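Local coordinates for serine protease inhibitor (Thermoanaerobacter tengcongensis, PDB 2PEF), which probably inhibits serine proteases as a member of the serpin family, and is seen here in its latent, inactive state, at residues A[29-34]-A[366-371]; A[268-273]-A[312-317]; A[264-269]-A[351-356]; A[18-23]-A[272-277]. All coordinates share one frame; numbering follows the deposited sequence. Where two conformers were deposited one is given.

Interaction 1: A[29-34]-A[366-371]; sequences ENSLIS and IGTVLS
The one flat side chain joining these segments is the carboxamide of N30, gripped by the backbone of L370 and S371. S371 N lies in the amide's carbonyl plane, on a lone pair of N30 OD1, at 2.9 Å; L370 N reaches the same oxygen at 2.8 Å but from above, 55° out of the plane. From the other branch, N30 ND2 sits 2.9 Å from S371 O, which lies almost in the amide plane. With one acceptor and one donor side by side, asparagine can answer both N-H and C=O of S371, which fixes the rotation of the amide. Beyond its flat part, N30 CB rests on the carbonyl oxygen of T368. The segments run antiparallel, and strand 32-33 extends the edge of strand 362-372 in the B-sheet of the serpin fold. Here I33 and I366 form a hydrogen-bonded pair, I33 N to I366 O and I366 N to I33 O both 2.9 Å, with I33 CG1 alongside I366 CG2 at 3.7 Å. G367, opposite L32, has no side chain to keep S31 O from its backbone. T368 N donates to S31 O, while T368 OG1, set between its own N and carbonyl carbon (chi1 54°), accepts from S31 N at 3.0 Å. A water donates to E29 O and accepts from both S31 OG and T368 OG1; S31 OG is also bonded to D26 N.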
loop_
_atom_site.group_PDB
_atom_site.type_symbol
_atom_site.label_atom_id
_atom_site.label_comp_id
_atom_site.label_asym_id
_atom_site.label_seq_id
_atom_site.Cartn_x
_atom_site.Cartn_y
_atom_site.Cartn_z
ATOM N N GLU A 29 14.412 -8.977 4.808
ATOM C CA GLU A 29 13.217 -8.645 5.577
ATOM C C GLU A 29 11.965 -8.860 4.745
ATOM O O GLU A 29 11.978 -8.644 3.533
ATOM C CB GLU A 29 13.262 -7.187 6.049
ATOM C CG GLU A 29 14.478 -6.819 6.901
ATOM C CD GLU A 29 14.630 -7.694 8.133
ATOM O OE1 GLU A 29 13.611 -7.974 8.807
ATOM O OE2 GLU A 29 15.776 -8.098 8.429
ATOM N N ASN A 30 10.884 -9.282 5.399
ATOM C CA ASN A 30 9.575 -9.327 4.754
ATOM C C ASN A 30 9.165 -7.938 4.291
ATOM O O ASN A 30 9.287 -6.966 5.038
ATOM C CB ASN A 30 8.506 -9.845 5.712
ATOM C CG ASN A 30 8.755 -11.265 6.176
ATOM O OD1 ASN A 30 9.706 -11.927 5.757
ATOM N ND2 ASN A 30 7.883 -11.744 7.054
ATOM N N SER A 31 8.674 -7.853 3.061
ATOM C CA SER A 31 8.207 -6.590 2.514
ATOM C C SER A 31 6.683 -6.536 2.489
ATOM O O SER A 31 6.013 -7.572 2.412
ATOM C CB SER A 31 8.770 -6.393 1.106
ATOM O OG SER A 31 10.184 -6.472 1.126
ATOM N N LEU A 32 6.139 -5.326 2.572
ATOM C CA LEU A 32 4.697 -5.118 2.448
ATOM C C LEU A 32 4.426 -3.694 2.030
ATOM O O LEU A 32 4.864 -2.756 2.692
ATOM C CB LEU A 32 3.979 -5.392 3.767
ATOM C CG LEU A 32 2.462 -5.160 3.787
ATOM C CD1 LEU A 32 1.708 -6.190 2.939
ATOM C CD2 LEU A 32 1.950 -5.172 5.208
ATOM N N ILE A 33 3.709 -3.530 0.926
ATOM C CA ILE A 33 3.284 -2.198 0.518
ATOM C C ILE A 33 1.798 -2.187 0.200
ATOM O O ILE A 33 1.215 -3.222 -0.135
ATOM C CB ILE A 33 4.106 -1.626 -0.673
ATOM C CG1 ILE A 33 3.829 -2.390 -1.969
ATOM C CG2 ILE A 33 5.611 -1.581 -0.337
ATOM C CD1 ILE A 33 4.076 -1.559 -3.214
ATOM N N SER A 34 1.191 -1.014 0.350
ATOM C CA SER A 34 -0.146 -0.761 -0.161
ATOM C C SER A 34 -0.053 0.211 -1.321
ATOM O O SER A 34 0.149 1.414 -1.111
ATOM C CB SER A 34 -1.058 -0.184 0.918
ATOM O OG SER A 34 -2.302 0.191 0.368
ATOM N N ILE A 366 0.330 -5.777 -1.085
ATOM C CA ILE A 366 1.148 -6.799 -1.745
ATOM C C ILE A 366 2.493 -6.907 -1.020
ATOM O O ILE A 366 3.091 -5.897 -0.642
ATOM C CB ILE A 366 1.288 -6.551 -3.281
ATOM C CG1 ILE A 366 2.026 -7.711 -3.962
ATOM C CG2 ILE A 366 1.947 -5.199 -3.574
ATOM C CD1 ILE A 366 1.833 -7.763 -5.480
ATOM N N GLY A 367 2.946 -8.134 -0.792
ATOM C CA GLY A 367 4.150 -8.336 0.007
ATOM C C GLY A 367 4.841 -9.670 -0.140
ATOM O O GLY A 367 4.459 -10.501 -0.964
ATOM N N THR A 368 5.878 -9.857 0.669
ATOM C CA THR A 368 6.663 -11.083 0.654
ATOM C C THR A 368 6.808 -11.605 2.067
ATOM O O THR A 368 6.934 -10.823 3.011
ATOM C CB THR A 368 8.081 -10.857 0.083
ATOM O OG1 THR A 368 8.724 -9.793 0.796
ATOM C CG2 THR A 368 8.028 -10.504 -1.398
ATOM N N VAL A 369 6.773 -12.925 2.213
ATOM C CA VAL A 369 7.100 -13.536 3.488
ATOM C C VAL A 369 8.347 -14.383 3.283
ATOM O O VAL A 369 8.284 -15.471 2.703
ATOM C CB VAL A 369 5.943 -14.383 4.062
ATOM C CG1 VAL A 369 6.392 -15.113 5.337
ATOM C CG2 VAL A 369 4.732 -13.507 4.349
ATOM N N LEU A 370 9.478 -13.851 3.735
ATOM C CA LEU A 370 10.761 -14.543 3.639
ATOM C C LEU A 370 11.066 -15.236 4.959
ATOM O O LEU A 370 11.759 -16.254 4.994
ATOM C CB LEU A 370 11.891 -13.560 3.294
ATOM C CG LEU A 370 11.751 -12.642 2.069
ATOM C CD1 LEU A 370 13.015 -11.815 1.880
ATOM C CD2 LEU A 370 11.451 -13.443 0.813
ATOM N N SER A 371 10.541 -14.675 6.044
ATOM C CA SER A 371 10.824 -15.171 7.386
ATOM C C SER A 371 9.614 -15.074 8.304
ATOM O O SER A 371 8.655 -14.354 8.015
ATOM C CB SER A 371 12.003 -14.409 7.998
ATOM O OG SER A 371 13.220 -14.745 7.356
HETATM O O HOH W 1 11.262 -8.993 1.099
#

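Interaction 2: A[268-273]-A[312-317]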
loop_
_atom_site.group_PDB
_atom_site.type_symbol
_atom_site.label_atom_id
_atom_site.label_comp_id
_atom_site.label_asym_id
_atom_site.label_seq_id
_atom_site.Cartn_x
_atom_site.Cartn_y
_atom_site.Cartn_z
ATOM N N TYR A 268 4.008 -8.818 10.789
ATOM C CA TYR A 268 5.187 -7.972 10.676
ATOM C C TYR A 268 4.845 -6.553 10.233
ATOM O O TYR A 268 3.723 -6.266 9.790
ATOM C CB TYR A 268 6.239 -8.591 9.740
ATOM C CG TYR A 268 5.823 -8.679 8.288
ATOM C CD1 TYR A 268 6.070 -7.628 7.404
ATOM C CD2 TYR A 268 5.190 -9.820 7.797
ATOM C CE1 TYR A 268 5.686 -7.712 6.065
ATOM C CE2 TYR A 268 4.809 -9.917 6.466
ATOM C CZ TYR A 268 5.057 -8.863 5.608
ATOM O OH TYR A 268 4.673 -8.967 4.294
ATOM N N GLU A 269 5.837 -5.680 10.379
ATOM C CA GLU A 269 5.767 -4.286 9.966
ATOM C C GLU A 269 6.839 -4.029 8.915
ATOM O O GLU A 269 7.832 -4.760 8.843
ATOM C CB GLU A 269 5.995 -3.371 11.169
ATOM C CG GLU A 269 4.991 -3.556 12.302
ATOM C CD GLU A 269 5.371 -2.794 13.564
ATOM O OE1 GLU A 269 6.583 -2.643 13.843
ATOM O OE2 GLU A 269 4.453 -2.349 14.285
ATOM N N TYR A 270 6.635 -2.989 8.107
ATOM C CA TYR A 270 7.592 -2.607 7.067
ATOM C C TYR A 270 7.584 -1.103 6.859
ATOM O O TYR A 270 6.529 -0.466 6.856
ATOM C CB TYR A 270 7.264 -3.319 5.749
ATOM C CG TYR A 270 8.334 -3.249 4.673
ATOM C CD1 TYR A 270 9.607 -3.785 4.882
ATOM C CD2 TYR A 270 8.056 -2.687 3.426
ATOM C CE1 TYR A 270 10.578 -3.743 3.887
ATOM C CE2 TYR A 270 9.023 -2.642 2.422
ATOM C CZ TYR A 270 10.279 -3.170 2.661
ATOM O OH TYR A 270 11.238 -3.130 1.674
ATOM N N THR A 271 8.780 -0.547 6.690
ATOM C CA THR A 271 8.936 0.870 6.416
ATOM C C THR A 271 9.897 1.060 5.245
ATOM O O THR A 271 10.981 0.489 5.225
ATOM C CB THR A 271 9.414 1.629 7.676
ATOM O OG1 THR A 271 8.458 1.435 8.728
ATOM C CG2 THR A 271 9.552 3.121 7.401
ATOM N N ILE A 272 9.479 1.858 4.265
ATOM C CA ILE A 272 10.312 2.113 3.094
ATOM C C ILE A 272 10.211 3.562 2.602
ATOM O O ILE A 272 9.129 4.150 2.590
ATOM C CB ILE A 272 10.024 1.094 1.947
ATOM C CG1 ILE A 272 11.083 1.193 0.845
ATOM C CG2 ILE A 272 8.592 1.236 1.395
ATOM C CD1 ILE A 272 11.255 -0.083 0.040
ATOM N N LYS A 273 11.356 4.123 2.222
ATOM C CA LYS A 273 11.415 5.422 1.563
ATOM C C LYS A 273 11.244 5.193 0.064
ATOM O O LYS A 273 11.968 4.393 -0.536
ATOM C CB LYS A 273 12.749 6.101 1.873
ATOM C CG LYS A 273 12.900 7.513 1.325
ATOM C CD LYS A 273 14.195 8.134 1.814
ATOM C CE LYS A 273 14.594 9.324 0.965
ATOM N NZ LYS A 273 15.782 10.034 1.513
ATOM N N HIS A 312 6.582 5.291 3.505
ATOM C CA HIS A 312 5.530 4.288 3.512
ATOM C C HIS A 312 5.736 3.371 4.714
ATOM O O HIS A 312 6.827 2.846 4.902
ATOM C CB HIS A 312 5.593 3.473 2.214
ATOM C CG HIS A 312 4.310 2.787 1.862
ATOM N ND1 HIS A 312 4.186 1.418 1.780
ATOM C CD2 HIS A 312 3.094 3.291 1.558
ATOM C CE1 HIS A 312 2.945 1.112 1.442
ATOM N NE2 HIS A 312 2.262 2.231 1.302
ATOM N N LYS A 313 4.693 3.205 5.526
ATOM C CA LYS A 313 4.717 2.299 6.678
ATOM C C LYS A 313 3.542 1.351 6.571
ATOM O O LYS A 313 2.415 1.778 6.321
ATOM C CB LYS A 313 4.615 3.064 7.999
ATOM C CG LYS A 313 5.861 3.817 8.417
ATOM C CD LYS A 313 5.788 4.261 9.887
ATOM C CE LYS A 313 5.788 3.076 10.852
ATOM N NZ LYS A 313 6.046 3.496 12.262
ATOM N N THR A 314 3.798 0.062 6.767
ATOM C CA THR A 314 2.739 -0.932 6.675
ATOM C C THR A 314 2.797 -1.927 7.822
ATOM O O THR A 314 3.825 -2.075 8.482
ATOM C CB THR A 314 2.807 -1.716 5.362
ATOM O OG1 THR A 314 4.108 -2.302 5.238
ATOM C CG2 THR A 314 2.538 -0.805 4.165
ATOM N N PHE A 315 1.676 -2.610 8.032
ATOM C CA PHE A 315 1.539 -3.633 9.055
ATOM C C PHE A 315 0.554 -4.677 8.546
ATOM O O PHE A 315 -0.416 -4.337 7.868
ATOM C CB PHE A 315 1.008 -3.016 10.356
ATOM C CG PHE A 315 0.528 -4.028 11.358
ATOM C CD1 PHE A 315 1.399 -4.567 12.301
ATOM C CD2 PHE A 315 -0.800 -4.450 11.356
ATOM C CE1 PHE A 315 0.955 -5.510 13.223
ATOM C CE2 PHE A 315 -1.255 -5.392 12.279
ATOM C CZ PHE A 315 -0.374 -5.923 13.212
ATOM N N ILE A 316 0.820 -5.942 8.864
ATOM C CA ILE A 316 -0.109 -7.031 8.564
ATOM C C ILE A 316 -0.094 -8.080 9.672
ATOM O O ILE A 316 0.952 -8.356 10.271
ATOM C CB ILE A 316 0.183 -7.708 7.191
ATOM C CG1 ILE A 316 -0.932 -8.704 6.835
ATOM C CG2 ILE A 316 1.572 -8.377 7.189
ATOM C CD1 ILE A 316 -1.055 -9.008 5.363
ATOM N N SER A 317 -1.262 -8.654 9.942
ATOM C CA SER A 317 -1.363 -9.810 10.811
ATOM C C SER A 317 -2.365 -10.773 10.187
ATOM O O SER A 317 -3.520 -10.415 9.966
ATOM C CB SER A 317 -1.795 -9.412 12.225
ATOM O OG SER A 317 -1.790 -10.531 13.097
#
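Y268, H312 and I316 give up the most surface, marking the two ends of one antiparallel strand pair. At one end Y268 and I316 are hydrogen-bonded partners through both backbones, Y268 N to I316 O and I316 N to Y268 O each 3.1 Å. Their side chains leave one face together. In the conformer described, I316 CG2 lies over a face of the Y268 ring, 3.7 Å from Y268 CE2 and offset toward the rim, a CH-pi contact that suits a branched aliphatic next to a broad ring. The Y268 hydroxyl is bonded to S31 O. At the other end H312 pairs with I272, I272 N 2.9 Å from H312 O. With CG anti to the backbone N (chi1 -158°), the H312 imidazole leads away from I272, leaving H312 CB against I272 CG2 at 3.8 Å. H312 NE2 makes a weak bond to S34 O, whereas ND1 is buried with no partner in the model. Between the ends, T314 N meets Y270 O at 2.8 Å, and T314 OG1 packs on Y270 CB at 3.4 Å while bonding to L32 O. On the opposite face E269 CG meets the edge of the F315 ring. The strands, 167° apart in direction, correspond to s6A and s5A of the serpin A-sheet; strand 322-331 lies on the other flank of 310-318, consistent with the inserted reactive-centre loop of a latent serpin.

Interaction 3: A[264-269]-A[351-356]; sequences PKFKYE and FIFAII
This is a buried aromatic contact between layers: side chains of 264-268, on and just before strand 266-269 of the serpin A-sheet, meet those of strand 351-356 in the B-sheet. The two strand axes stay 12.7 Å apart and run at 82° to each other, so the gap is bridged by large side chains alone, and phenylalanine has the length to do it. F266 and F353 reach out from opposite sides. F266 CZ sits over one face of the F353 ring, offset toward its rim, with CZ to F353 CE2 3.9 Å; the planes are inclined at 52°, an oblique pairing. In both, CG lies between the backbone N and the carbonyl carbon (chi1 67° and 69°), and CB points toward the other strand, so the rings meet in the interface. The hydroxyl of Y268, already held by S31 O, comes up to the edge of F353, in its plane, with Y268 OH 3.2 Å from F353 CZ. Toward P264, the edge of F351 takes up both F266, with CE2 4.1 Å from F351 CZ, and the compact ring of P264, with CG 3.9 Å from F351 CE2. Around them F224 lies nearly parallel to F353, while L372 touches P264 and F266. Apolar side chains from two strands crossing at nearly a right angle form part of the hydrophobic core between the A- and B-sheets of the serpin fold.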
loop_
_atom_site.group_PDB
_atom_site.type_symbol
_atom_site.label_atom_id
_atom_site.label_comp_id
_atom_site.label_asym_id
_atom_site.label_seq_id
_atom_site.Cartn_x
_atom_site.Cartn_y
_atom_site.Cartn_z
ATOM N N PRO A 264 0.995 -20.042 6.884
ATOM C CA PRO A 264 1.401 -19.798 8.267
ATOM C C PRO A 264 0.692 -18.577 8.828
ATOM O O PRO A 264 0.360 -17.656 8.080
ATOM C CB PRO A 264 2.895 -19.484 8.144
ATOM C CG PRO A 264 3.040 -18.909 6.764
ATOM C CD PRO A 264 2.050 -19.665 5.920
ATOM N N LYS A 265 0.469 -18.561 10.137
ATOM C CA LYS A 265 0.131 -17.311 10.804
ATOM C C LYS A 265 1.363 -16.421 10.694
ATOM O O LYS A 265 2.492 -16.881 10.913
ATOM C CB LYS A 265 -0.221 -17.551 12.267
ATOM C CG LYS A 265 -1.474 -18.378 12.468
ATOM C CD LYS A 265 -1.940 -18.341 13.916
ATOM C CE LYS A 265 -3.075 -19.324 14.147
ATOM N NZ LYS A 265 -3.455 -19.410 15.588
ATOM N N PHE A 266 1.168 -15.158 10.330
ATOM C CA PHE A 266 2.303 -14.231 10.285
ATOM C C PHE A 266 1.917 -12.801 10.612
ATOM O O PHE A 266 0.779 -12.387 10.396
ATOM C CB PHE A 266 3.088 -14.333 8.962
ATOM C CG PHE A 266 2.335 -13.865 7.744
ATOM C CD1 PHE A 266 2.404 -12.536 7.340
ATOM C CD2 PHE A 266 1.581 -14.756 6.986
ATOM C CE1 PHE A 266 1.722 -12.091 6.209
ATOM C CE2 PHE A 266 0.892 -14.318 5.847
ATOM C CZ PHE A 266 0.968 -12.984 5.460
ATOM N N LYS A 267 2.888 -12.065 11.144
ATOM C CA LYS A 267 2.698 -10.690 11.566
ATOM C C LYS A 267 4.026 -9.969 11.450
ATOM O O LYS A 267 5.047 -10.451 11.947
ATOM C CB LYS A 267 2.201 -10.646 13.016
ATOM C CG LYS A 267 1.862 -9.257 13.525
ATOM C CD LYS A 267 1.479 -9.285 14.995
ATOM N NZ LYS A 267 -2.484 -8.682 15.489
ATOM N N TYR A 268 4.008 -8.818 10.789
ATOM C CA TYR A 268 5.187 -7.972 10.676
ATOM C C TYR A 268 4.845 -6.553 10.233
ATOM O O TYR A 268 3.723 -6.266 9.790
ATOM C CB TYR A 268 6.239 -8.591 9.740
ATOM C CG TYR A 268 5.823 -8.679 8.288
ATOM C CD1 TYR A 268 6.070 -7.628 7.404
ATOM C CD2 TYR A 268 5.190 -9.820 7.797
ATOM C CE1 TYR A 268 5.686 -7.712 6.065
ATOM C CE2 TYR A 268 4.809 -9.917 6.466
ATOM C CZ TYR A 268 5.057 -8.863 5.608
ATOM O OH TYR A 268 4.673 -8.967 4.294
ATOM N N GLU A 269 5.837 -5.680 10.379
ATOM C CA GLU A 269 5.767 -4.286 9.966
ATOM C C GLU A 269 6.839 -4.029 8.915
ATOM O O GLU A 269 7.832 -4.760 8.843
ATOM C CB GLU A 269 5.995 -3.371 11.169
ATOM C CG GLU A 269 4.991 -3.556 12.302
ATOM C CD GLU A 269 5.371 -2.794 13.564
ATOM O OE1 GLU A 269 6.583 -2.643 13.843
ATOM O OE2 GLU A 269 4.453 -2.349 14.285
ATOM N N PHE A 351 7.161 -16.892 0.042
ATOM C CA PHE A 351 6.044 -16.657 -0.858
ATOM C C PHE A 351 5.666 -15.192 -0.984
ATOM O O PHE A 351 5.998 -14.378 -0.128
ATOM C CB PHE A 351 4.826 -17.502 -0.456
ATOM C CG PHE A 351 4.273 -17.188 0.908
ATOM C CD1 PHE A 351 3.251 -16.249 1.060
ATOM C CD2 PHE A 351 4.744 -17.852 2.036
ATOM C CE1 PHE A 351 2.724 -15.966 2.317
ATOM C CE2 PHE A 351 4.223 -17.574 3.297
ATOM C CZ PHE A 351 3.207 -16.633 3.435
ATOM N N ILE A 352 4.979 -14.886 -2.078
ATOM C CA ILE A 352 4.462 -13.556 -2.358
ATOM C C ILE A 352 2.977 -13.618 -2.049
ATOM O O ILE A 352 2.343 -14.648 -2.264
ATOM C CB ILE A 352 4.706 -13.165 -3.852
ATOM C CG1 ILE A 352 6.193 -12.899 -4.116
ATOM C CG2 ILE A 352 3.893 -11.928 -4.268
ATOM C CD1 ILE A 352 7.026 -14.134 -4.362
ATOM N N PHE A 353 2.421 -12.541 -1.513
ATOM C CA PHE A 353 0.983 -12.507 -1.281
ATOM C C PHE A 353 0.408 -11.149 -1.636
ATOM O O PHE A 353 1.137 -10.155 -1.736
ATOM C CB PHE A 353 0.647 -12.870 0.171
ATOM C CG PHE A 353 1.087 -11.839 1.159
ATOM C CD1 PHE A 353 0.250 -10.780 1.504
ATOM C CD2 PHE A 353 2.338 -11.925 1.745
ATOM C CE1 PHE A 353 0.669 -9.814 2.410
ATOM C CE2 PHE A 353 2.768 -10.961 2.650
ATOM C CZ PHE A 353 1.928 -9.906 2.989
ATOM N N ALA A 354 -0.908 -11.122 -1.814
ATOM C CA ALA A 354 -1.626 -9.886 -2.035
ATOM C C ALA A 354 -3.008 -9.995 -1.418
ATOM O O ALA A 354 -3.585 -11.082 -1.347
ATOM C CB ALA A 354 -1.729 -9.582 -3.504
ATOM N N ILE A 355 -3.507 -8.862 -0.940
ATOM C CA ILE A 355 -4.907 -8.716 -0.584
ATOM C C ILE A 355 -5.535 -7.979 -1.762
ATOM O O ILE A 355 -5.160 -6.838 -2.051
ATOM C CB ILE A 355 -5.077 -7.915 0.726
ATOM C CG1 ILE A 355 -4.414 -8.670 1.890
ATOM C CG2 ILE A 355 -6.556 -7.630 0.992
ATOM C CD1 ILE A 355 -4.262 -7.855 3.154
ATOM N N ILE A 356 -6.468 -8.637 -2.450
ATOM C CA ILE A 356 -7.040 -8.081 -3.680
ATOM C C ILE A 356 -8.509 -7.681 -3.566
ATOM O O ILE A 356 -9.294 -8.301 -2.844
ATOM C CB ILE A 356 -6.849 -9.025 -4.924
ATOM C CG1 ILE A 356 -7.544 -10.379 -4.719
ATOM C CG2 ILE A 356 -5.366 -9.191 -5.261
ATOM C CD1 ILE A 356 -7.829 -11.157 -6.009
#

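Interaction 4: A[18-23]-A[272-277]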
loop_
_atom_site.group_PDB
_atom_site.type_symbol
_atom_site.label_atom_id
_atom_site.label_comp_id
_atom_site.label_asym_id
_atom_site.label_seq_id
_atom_site.Cartn_x
_atom_site.Cartn_y
_atom_site.Cartn_z
ATOM N N ILE A 18 2.473 -2.898 -9.491
ATOM C CA ILE A 18 3.529 -3.905 -9.619
ATOM C C ILE A 18 4.917 -3.274 -9.760
ATOM O O ILE A 18 5.891 -3.783 -9.205
ATOM C CB ILE A 18 3.216 -4.931 -10.750
ATOM C CG1 ILE A 18 1.925 -5.702 -10.430
ATOM C CG2 ILE A 18 4.386 -5.899 -10.976
ATOM C CD1 ILE A 18 1.915 -6.442 -9.078
ATOM N N GLU A 19 5.009 -2.153 -10.471
ATOM C CA GLU A 19 6.287 -1.442 -10.557
ATOM C C GLU A 19 6.706 -0.914 -9.185
ATOM O O GLU A 19 7.878 -0.995 -8.809
ATOM C CB GLU A 19 6.246 -0.316 -11.592
ATOM C CG GLU A 19 6.166 -0.799 -13.040
ATOM C CD GLU A 19 7.255 -1.802 -13.404
ATOM O OE1 GLU A 19 8.444 -1.490 -13.196
ATOM O OE2 GLU A 19 6.915 -2.904 -13.895
ATOM N N LEU A 20 5.740 -0.392 -8.430
ATOM C CA LEU A 20 5.993 0.034 -7.058
ATOM C C LEU A 20 6.479 -1.143 -6.208
ATOM O O LEU A 20 7.521 -1.051 -5.560
ATOM C CB LEU A 20 4.735 0.662 -6.444
ATOM C CG LEU A 20 4.883 1.442 -5.138
ATOM C CD1 LEU A 20 5.794 2.658 -5.313
ATOM C CD2 LEU A 20 3.510 1.868 -4.627
ATOM N N PHE A 21 5.728 -2.247 -6.238
ATOM C CA PHE A 21 6.084 -3.461 -5.498
ATOM C C PHE A 21 7.475 -3.987 -5.841
ATOM O O PHE A 21 8.304 -4.178 -4.950
ATOM C CB PHE A 21 5.023 -4.547 -5.712
ATOM C CG PHE A 21 5.366 -5.876 -5.086
ATOM C CD1 PHE A 21 5.510 -5.999 -3.708
ATOM C CD2 PHE A 21 5.518 -7.010 -5.879
ATOM C CE1 PHE A 21 5.811 -7.236 -3.131
ATOM C CE2 PHE A 21 5.819 -8.244 -5.311
ATOM C CZ PHE A 21 5.967 -8.357 -3.938
ATOM N N LYS A 22 7.744 -4.191 -7.130
ATOM C CA LYS A 22 8.983 -4.852 -7.551
ATOM C C LYS A 22 10.247 -4.026 -7.281
ATOM O O LYS A 22 11.367 -4.545 -7.371
ATOM C CB LYS A 22 8.901 -5.287 -9.020
ATOM C CG LYS A 22 9.054 -4.162 -10.035
ATOM C CD LYS A 22 8.562 -4.593 -11.413
ATOM C CE LYS A 22 9.471 -5.628 -12.049
ATOM N NZ LYS A 22 9.005 -6.000 -13.417
ATOM N N ASN A 23 10.061 -2.750 -6.956
ATOM C CA ASN A 23 11.170 -1.878 -6.587
ATOM C C ASN A 23 11.250 -1.583 -5.081
ATOM O O ASN A 23 12.098 -0.802 -4.637
ATOM C CB ASN A 23 11.125 -0.586 -7.411
ATOM C CG ASN A 23 11.431 -0.823 -8.881
ATOM O OD1 ASN A 23 10.569 -0.643 -9.745
ATOM N ND2 ASN A 23 12.665 -1.236 -9.175
ATOM N N ILE A 272 9.479 1.858 4.265
ATOM C CA ILE A 272 10.312 2.113 3.094
ATOM C C ILE A 272 10.211 3.562 2.602
ATOM O O ILE A 272 9.129 4.150 2.590
ATOM C CB ILE A 272 10.024 1.094 1.947
ATOM C CG1 ILE A 272 11.083 1.193 0.845
ATOM C CG2 ILE A 272 8.592 1.236 1.395
ATOM C CD1 ILE A 272 11.255 -0.083 0.040
ATOM N N LYS A 273 11.356 4.123 2.222
ATOM C CA LYS A 273 11.415 5.422 1.563
ATOM C C LYS A 273 11.244 5.193 0.064
ATOM O O LYS A 273 11.968 4.393 -0.536
ATOM C CB LYS A 273 12.749 6.101 1.873
ATOM C CG LYS A 273 12.900 7.513 1.325
ATOM C CD LYS A 273 14.195 8.134 1.814
ATOM C CE LYS A 273 14.594 9.324 0.965
ATOM N NZ LYS A 273 15.782 10.034 1.513
ATOM N N MET A 274 10.272 5.881 -0.533
ATOM C CA MET A 274 9.886 5.614 -1.921
ATOM C C MET A 274 10.497 6.552 -2.970
ATOM O O MET A 274 10.206 6.422 -4.158
ATOM C CB MET A 274 8.357 5.584 -2.041
ATOM C CG MET A 274 7.758 4.261 -1.598
ATOM S SD MET A 274 5.963 4.265 -1.605
ATOM C CE MET A 274 5.659 2.508 -1.473
ATOM N N ASN A 275 11.351 7.473 -2.530
ATOM C CA ASN A 275 11.966 8.458 -3.424
ATOM C C ASN A 275 12.572 7.863 -4.698
ATOM O O ASN A 275 12.188 8.248 -5.803
ATOM C CB ASN A 275 13.021 9.279 -2.681
ATOM C CG ASN A 275 12.416 10.244 -1.685
ATOM O OD1 ASN A 275 11.440 9.924 -0.998
ATOM N ND2 ASN A 275 13.000 11.432 -1.592
ATOM N N GLU A 276 13.501 6.923 -4.525
ATOM C CA GLU A 276 14.247 6.321 -5.638
ATOM C C GLU A 276 13.350 5.551 -6.608
ATOM O O GLU A 276 13.522 5.637 -7.828
ATOM C CB GLU A 276 15.361 5.412 -5.111
ATOM C CG GLU A 276 16.597 6.154 -4.607
ATOM C CD GLU A 276 17.745 5.221 -4.238
ATOM O OE1 GLU A 276 17.568 3.983 -4.297
ATOM O OE2 GLU A 276 18.835 5.729 -3.895
ATOM N N THR A 277 12.395 4.804 -6.058
ATOM C CA THR A 277 11.399 4.095 -6.863
ATOM C C THR A 277 10.600 5.075 -7.722
ATOM O O THR A 277 10.416 4.856 -8.924
ATOM C CB THR A 277 10.439 3.281 -5.966
ATOM O OG1 THR A 277 11.181 2.275 -5.265
ATOM C CG2 THR A 277 9.345 2.616 -6.791
HETATM O O HOH W 2 13.701 1.558 -5.783
#
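L20 drives its branched end between M274 and T277, crossing each side chain at about a right angle. L20 CD1 is 3.8 Å from M274 CE and also 3.8 Å from T277 CG2; its other methyl, L20 CD2, lies 3.9 Å from M274 CE, so the methionine methyl nestles against the whole isopropyl fork. M274 is extended beyond CG (chi2 175°), and this straight, flexible chain carries its methyl across to the helix. Threonine suits the buried spot between an apolar patch and a polar margin, because it carries a methyl and a hydroxyl on one carbon. T277 CG2, anti to its backbone nitrogen, joins the apolar patch and touches N23 CB at 3.7 Å. T277 OG1 looks instead to a water at 2.7 Å, which in turn donates to N23 O at 3.1 Å. This polar margin lies at the last turn of helix 7-22, where the backbone bonds of N23 N are weak and L20 O is also bonded to S24 OG. Behind the first shell, L20 leans on I33, and M274 rests on V310 and H312. Bonded through its side chain to V310 N and S308 O, N275 ties the start of helix 275-280 to the neighbouring segment and probably helps place T277. The contact is helix A packing on the s6A-to-helix turn beside the A-sheet of the serpin fold.

Overall arrangement
Strand 255-273 runs through three of these contacts: interaction 2 uses its edge toward 310-318, interaction 3 its inward face, and interaction 4 the turn at its end. Interaction 2 is joined by backbone bonds throughout, while interaction 1 adds side-chain bonds from N30 and T368 to its backbone pairing; 3 and 4 depend on side-chain packing. Interactions 1, 3 and 4 are largely buried, 4 with an exposed N23 and a water at its margin; 2 has an inner face and a solvent-facing one. Polar bonds as well as packing tie segment 29-34 to both strands of interaction 2. F21 and L20 bring helix 7-22 onto I33 and I366, linking 4 to 1.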